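Local coordinates for protein fructose 1-phosphate kinase (Staphylococcus aureus, PDB 2JG5) that probably phosphorylates fructose 1-phosphate, and possibly tagatose 6-phosphate, at the expense of ATP, as a member of the pfkB carbohydrate kinase family, at residues G60-P63 and G64-I67. Sequence-based numbering, arbitrary orientation.
Sequences GGFP and GKFI
Lys65 sets its CG beside Gly61 O (3.4 Å) near the N-terminal end of helix 61-73. The same CG approaches the Phe62 ring obliquely, 4.2 Å from Phe62 CD1. With CG beside its own backbone N (chi1 -55°) the lysine is placed against Gly61 O, and after a further bend at chi2 the chain leads away from the turn. The polar contacts of the turn are made by the main chain. Lys65 N donates to Gly61 O at 3.3 Å, and Phe66 N reaches Phe62 O at 3.0 Å in a nearly straight bond. Gly64 N is shared weakly between Gly60 O and Gly61 O, while Ile67 N makes a weak bond to Pro63 O, beside which Ile67 CG1 packs at 3.6 Å. Phe66 carries CG anti to its backbone N (chi1 173°), which leaves only CB near Phe62 O and Pro63 O and carries the ring away from the turn, where the side chain packs on Ile11 of strand 10-16 and the ring meets Phe62 of the second subunit, with the planes inclined by about 65°. Pro63 also packs on Ile11, and on Lys33 of the second subunit. The turn lies in the N-terminal part of the helix that links strands 58-59 and 77-82 in a beta-alpha-beta unit. Its chemistry is divided: backbone amides and carbonyls hold the turn, while the two phenylalanine rings, directed away from it, contribute to the subunit interface.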
ATOM      1  N   GLY A  60      10.094   6.284   6.476  1.00 31.21           N
ATOM      2  CA  GLY A  60      10.632   4.970   6.767  1.00 31.04           C
ATOM      3  C   GLY A  60      10.118   3.912   5.816  1.00 30.96           C
ATOM      4  O   GLY A  60       9.036   4.045   5.240  1.00 30.54           O
ATOM      5  N   GLY A  61      10.915   2.856   5.674  1.00 30.93           N
ATOM      6  CA  GLY A  61      10.618   1.750   4.792  1.00 31.09           C
ATOM      7  C   GLY A  61      10.551   2.166   3.341  1.00 31.35           C
ATOM      8  O   GLY A  61      11.086   3.210   2.940  1.00 31.08           O
ATOM      9  N   PHE A  62       9.875   1.345   2.551  1.00 31.53           N
ATOM     10  CA  PHE A  62       9.730   1.618   1.137  1.00 31.79           C
ATOM     11  C   PHE A  62       8.596   2.612   0.840  1.00 31.60           C
ATOM     12  O   PHE A  62       8.699   3.398  -0.103  1.00 31.41           O
ATOM     13  CB  PHE A  62       9.623   0.313   0.361  1.00 32.08           C
ATOM     14  CG  PHE A  62      10.901  -0.502   0.381  1.00 33.40           C
ATOM     15  CD1 PHE A  62      12.014  -0.109  -0.377  1.00 34.25           C
ATOM     16  CD2 PHE A  62      10.996  -1.660   1.150  1.00 33.98           C
ATOM     17  CE1 PHE A  62      13.198  -0.859  -0.368  1.00 33.57           C
ATOM     18  CE2 PHE A  62      12.173  -2.410   1.166  1.00 33.90           C
ATOM     19  CZ  PHE A  62      13.276  -2.006   0.402  1.00 33.32           C
ATOM     20  N   PRO A  63       7.524   2.606   1.656  1.00 31.47           N
ATOM     21  CA  PRO A  63       6.624   3.748   1.620  1.00 31.35           C
ATOM     22  C   PRO A  63       7.359   5.073   1.801  1.00 31.32           C
ATOM     23  O   PRO A  63       6.929   6.086   1.250  1.00 31.78           O
ATOM     24  CB  PRO A  63       5.711   3.498   2.821  1.00 31.40           C
ATOM     25  CG  PRO A  63       5.653   2.036   2.922  1.00 31.40           C
ATOM     26  CD  PRO A  63       7.050   1.582   2.607  1.00 31.63           C
ATOM     27  N   GLY A  64       8.460   5.056   2.557  1.00 31.14           N
ATOM     28  CA  GLY A  64       9.274   6.252   2.799  1.00 30.68           C
ATOM     29  C   GLY A  64       9.997   6.687   1.541  1.00 30.37           C
ATOM     30  O   GLY A  64       9.924   7.851   1.146  1.00 30.09           O
ATOM     31  N   LYS A  65      10.685   5.730   0.918  1.00 30.17           N
ATOM     32  CA  LYS A  65      11.378   5.922  -0.342  1.00 30.10           C
ATOM     33  C   LYS A  65      10.451   6.480  -1.425  1.00 29.88           C
ATOM     34  O   LYS A  65      10.825   7.401  -2.151  1.00 29.90           O
ATOM     35  CB  LYS A  65      11.999   4.597  -0.815  1.00 30.57           C
ATOM     36  CG  LYS A  65      12.935   3.913   0.193  1.00 32.15           C
ATOM     37  CD  LYS A  65      14.253   4.673   0.369  1.00 35.19           C
ATOM     38  CE  LYS A  65      15.326   3.811   1.048  1.00 37.31           C
ATOM     39  NZ  LYS A  65      16.718   4.209   0.617  1.00 36.91           N
ATOM     40  N   PHE A  66       9.245   5.926  -1.528  1.00 29.62           N
ATOM     41  CA  PHE A  66       8.270   6.394  -2.515  1.00 29.71           C
ATOM     42  C   PHE A  66       8.029   7.902  -2.431  1.00 30.03           C
ATOM     43  O   PHE A  66       7.962   8.593  -3.456  1.00 29.78           O
ATOM     44  CB  PHE A  66       6.935   5.657  -2.355  1.00 29.37           C
ATOM     45  CG  PHE A  66       5.828   6.211  -3.222  1.00 28.98           C
ATOM     46  CD1 PHE A  66       5.638   5.738  -4.514  1.00 28.04           C
ATOM     47  CD2 PHE A  66       4.983   7.212  -2.744  1.00 28.74           C
ATOM     48  CE1 PHE A  66       4.620   6.250  -5.321  1.00 28.48           C
ATOM     49  CE2 PHE A  66       3.959   7.730  -3.545  1.00 28.88           C
ATOM     50  CZ  PHE A  66       3.777   7.243  -4.832  1.00 28.50           C
ATOM     51  N   ILE A  67       7.879   8.391  -1.202  1.00 30.10           N
ATOM     52  CA  ILE A  67       7.667   9.807  -0.952  1.00 30.56           C
ATOM     53  C   ILE A  67       8.879  10.647  -1.379  1.00 30.74           C
ATOM     54  O   ILE A  67       8.721  11.719  -1.992  1.00 31.04           O
ATOM     55  CB  ILE A  67       7.305  10.054   0.521  1.00 30.60           C
ATOM     56  CG1 ILE A  67       5.916   9.465   0.803  1.00 30.74           C
ATOM     57  CG2 ILE A  67       7.358  11.544   0.851  1.00 30.45           C
ATOM     58  CD1 ILE A  67       5.365   9.803   2.172  1.00 31.65           C
TER